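Local atomic coordinates of endo-pectate lyase (Erwinia chrysanthemi, PDB entry 3B8Y), a protein that probably cleaves polygalacturonate and methylated pectins internally by calcium-dependent beta-elimination, leaving oligosaccharides with unsaturated non-reducing ends. Residues Thr39-Val44 with Val90-Gln95. Sequence-based numbering, arbitrary orientation.
Sequences TDESKV and VVSENQ
The carboxylate of E41 turns one face to S92, whose CB lies above that face, displaced toward OE2, with OE2 3.2 Å from that CB. S92 OG stays 3.7 Å from E41 OE2, so the two meet as methylene against carboxylate. The second flat group, the E93 carboxylate, is only grazed: K43 CB lies obliquely above its plane, 4.0 Å from E93 OE1, while the lysine chain leads away. E41 CB already lies 3.9 Å from V90 CG1; CG anti to the backbone N (chi1 179°) and a bend at chi2 then take the carboxylate past V90 to S92. V90 CG1 is the shared contact point of T39, E41 and V44: T39 comes tip to tip with V90, its hydroxyl OG1 3.8 Å from V90 CG1, and V44 crosses V90 at about a right angle, with CG1 of V44 4.0 Å from CG1 of V90. Beside this patch the backbones pair. V44 and S92 form an antiparallel, non-hydrogen-bonded pair, and next to it E93 N donates to K43 O at 2.8 Å. The donor lies almost on the carbonyl axis (C=O...N 173°), but the N-H is bent (131°); S92 CA adds a CA-H...O contact to the same oxygen. S92 begins a type I turn, and its OG receives weak hydrogen bonds from N94 N and A96 N. The contact thus closes the end of the pairing between strands 44-52 and 85-92 and brings the end of strand 32-39 against it, in an all-beta N-terminal domain consistent with a fibronectin type III-like fold, far from the metal sites. Chemically, the one hydrogen bond between the segments is backbone to backbone, whereas the two carboxylates meet chiefly carbon atoms and take no hydrogen bond across the contact.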
ATOM      1  N   THR A  39      -0.906   7.214 -12.583  1.00 28.37           N
ATOM      2  CA  THR A  39      -0.746   7.769 -13.915  1.00 30.12           C
ATOM      3  C   THR A  39      -0.835   6.639 -14.933  1.00 32.69           C
ATOM      4  O   THR A  39      -0.409   5.513 -14.663  1.00 30.62           O
ATOM      5  CB  THR A  39       0.629   8.500 -14.087  1.00 31.02           C
ATOM      6  OG1 THR A  39       0.653   9.195 -15.344  1.00 32.03           O
ATOM      7  CG2 THR A  39       1.794   7.508 -14.044  1.00 24.89           C
ATOM      8  N   ASP A  40      -1.448   6.927 -16.075  1.00 36.03           N
ATOM      9  CA  ASP A  40      -1.546   5.933 -17.137  1.00 39.52           C
ATOM     10  C   ASP A  40      -0.540   6.209 -18.264  1.00 40.30           C
ATOM     11  O   ASP A  40      -0.685   5.699 -19.368  1.00 41.08           O
ATOM     12  CB  ASP A  40      -2.989   5.805 -17.663  1.00 40.41           C
ATOM     13  CG  ASP A  40      -3.559   7.113 -18.179  1.00 41.38           C
ATOM     14  OD1 ASP A  40      -4.674   7.087 -18.741  1.00 42.88           O
ATOM     15  OD2 ASP A  40      -2.914   8.167 -18.024  1.00 42.76           O
ATOM     16  N   GLU A  41       0.480   7.019 -17.972  1.00 43.55           N
ATOM     17  CA  GLU A  41       1.539   7.330 -18.940  1.00 45.71           C
ATOM     18  C   GLU A  41       2.394   6.061 -19.059  1.00 46.14           C
ATOM     19  O   GLU A  41       2.681   5.404 -18.057  1.00 46.98           O
ATOM     20  CB  GLU A  41       2.377   8.522 -18.463  1.00 46.93           C
ATOM     21  CG  GLU A  41       3.539   8.925 -19.388  1.00 50.57           C
ATOM     22  CD  GLU A  41       3.094   9.590 -20.689  1.00 51.87           C
ATOM     23  OE1 GLU A  41       2.312   8.984 -21.454  1.00 52.18           O
ATOM     24  OE2 GLU A  41       3.548  10.724 -20.954  1.00 52.90           O
ATOM     25  N   SER A  42       2.788   5.720 -20.282  1.00 47.19           N
ATOM     26  CA  SER A  42       3.534   4.491 -20.551  1.00 48.03           C
ATOM     27  C   SER A  42       5.052   4.410 -20.366  1.00 47.69           C
ATOM     28  O   SER A  42       5.542   3.466 -19.739  1.00 48.71           O
ATOM     29  CB  SER A  42       3.147   3.956 -21.936  1.00 49.78           C
ATOM     30  OG  SER A  42       3.215   4.981 -22.914  1.00 51.74           O
ATOM     31  N   LYS A  43       5.802   5.343 -20.941  1.00 46.66           N
ATOM     32  CA  LYS A  43       7.262   5.307 -20.807  1.00 45.16           C
ATOM     33  C   LYS A  43       7.755   6.441 -19.924  1.00 42.44           C
ATOM     34  O   LYS A  43       8.362   7.399 -20.410  1.00 42.03           O
ATOM     35  CB  LYS A  43       7.945   5.368 -22.186  1.00 47.06           C
ATOM     36  CG  LYS A  43       7.591   4.211 -23.123  1.00 50.13           C
ATOM     37  CD  LYS A  43       8.224   4.394 -24.510  1.00 53.19           C
ATOM     38  CE  LYS A  43       7.839   3.265 -25.468  1.00 54.29           C
ATOM     39  NZ  LYS A  43       6.362   3.175 -25.691  1.00 55.43           N
ATOM     40  N   VAL A  44       7.504   6.313 -18.622  1.00 39.11           N
ATOM     41  CA  VAL A  44       7.895   7.325 -17.646  1.00 34.76           C
ATOM     42  C   VAL A  44       9.410   7.399 -17.479  1.00 33.06           C
ATOM     43  O   VAL A  44      10.072   6.375 -17.309  1.00 32.94           O
ATOM     44  CB  VAL A  44       7.258   7.047 -16.259  1.00 34.72           C
ATOM     45  CG1 VAL A  44       7.548   8.198 -15.289  1.00 32.73           C
ATOM     46  CG2 VAL A  44       5.762   6.820 -16.397  1.00 35.67           C
ATOM     47  N   VAL A  90       4.263  14.093 -14.353  1.00 26.10           N
ATOM     48  CA  VAL A  90       4.798  12.819 -14.842  1.00 28.26           C
ATOM     49  C   VAL A  90       5.310  13.062 -16.266  1.00 28.83           C
ATOM     50  O   VAL A  90       4.537  13.409 -17.151  1.00 28.72           O
ATOM     51  CB  VAL A  90       3.701  11.713 -14.874  1.00 28.09           C
ATOM     52  CG1 VAL A  90       4.223  10.466 -15.573  1.00 27.80           C
ATOM     53  CG2 VAL A  90       3.234  11.369 -13.445  1.00 27.55           C
ATOM     54  N   VAL A  91       6.618  12.912 -16.462  1.00 30.87           N
ATOM     55  CA  VAL A  91       7.249  13.134 -17.763  1.00 29.70           C
ATOM     56  C   VAL A  91       7.689  11.828 -18.421  1.00 32.24           C
ATOM     57  O   VAL A  91       8.368  11.006 -17.793  1.00 33.00           O
ATOM     58  CB  VAL A  91       8.505  14.044 -17.625  1.00 29.97           C
ATOM     59  CG1 VAL A  91       8.966  14.535 -19.009  1.00 28.36           C
ATOM     60  CG2 VAL A  91       8.226  15.223 -16.691  1.00 23.83           C
ATOM     61  N   SER A  92       7.323  11.654 -19.691  1.00 33.97           N
ATOM     62  CA  SER A  92       7.691  10.457 -20.443  1.00 38.90           C
ATOM     63  C   SER A  92       9.073  10.587 -21.087  1.00 40.65           C
ATOM     64  O   SER A  92       9.723  11.625 -20.982  1.00 40.38           O
ATOM     65  CB  SER A  92       6.657  10.145 -21.527  1.00 39.14           C
ATOM     66  OG  SER A  92       6.789  11.022 -22.633  1.00 44.57           O
ATOM     67  N   GLU A  93       9.511   9.529 -21.763  1.00 43.58           N
ATOM     68  CA  GLU A  93      10.813   9.528 -22.423  1.00 45.69           C
ATOM     69  C   GLU A  93      10.836  10.536 -23.571  1.00 46.28           C
ATOM     70  O   GLU A  93      11.868  11.157 -23.846  1.00 47.03           O
ATOM     71  CB  GLU A  93      11.150   8.131 -22.941  1.00 47.47           C
ATOM     72  CG  GLU A  93      12.525   7.636 -22.522  1.00 48.55           C
ATOM     73  CD  GLU A  93      12.477   6.693 -21.339  1.00 48.57           C
ATOM     74  OE1 GLU A  93      11.875   5.604 -21.472  1.00 49.23           O
ATOM     75  OE2 GLU A  93      13.062   7.024 -20.286  1.00 48.84           O
ATOM     76  N   ASN A  94       9.685  10.704 -24.221  1.00 46.75           N
ATOM     77  CA  ASN A  94       9.540  11.650 -25.320  1.00 46.70           C
ATOM     78  C   ASN A  94       9.353  13.051 -24.750  1.00 46.00           C
ATOM     79  O   ASN A  94       8.839  13.941 -25.423  1.00 46.47           O
ATOM     80  CB  ASN A  94       8.337  11.284 -26.192  1.00 49.38           C
ATOM     81  CG  ASN A  94       8.510   9.950 -26.914  1.00 52.18           C
ATOM     82  OD1 ASN A  94       7.524   9.290 -27.245  1.00 54.58           O
ATOM     83  ND2 ASN A  94       9.758   9.556 -27.173  1.00 52.15           N
ATOM     84  N   GLN A  95       9.743  13.216 -23.487  1.00 44.66           N
ATOM     85  CA  GLN A  95       9.668  14.480 -22.761  1.00 43.23           C
ATOM     86  C   GLN A  95       8.282  15.136 -22.648  1.00 42.50           C
ATOM     87  O   GLN A  95       8.170  16.333 -22.366  1.00 42.79           O
ATOM     88  CB  GLN A  95      10.706  15.458 -23.315  1.00 43.59           C
ATOM     89  CG  GLN A  95      11.609  16.073 -22.243  1.00 43.44           C
ATOM     90  CD  GLN A  95      12.433  15.050 -21.459  1.00 41.91           C
ATOM     91  OE1 GLN A  95      12.701  13.945 -21.929  1.00 43.96           O
ATOM     92  NE2 GLN A  95      12.854  15.432 -20.266  1.00 38.56           N
TER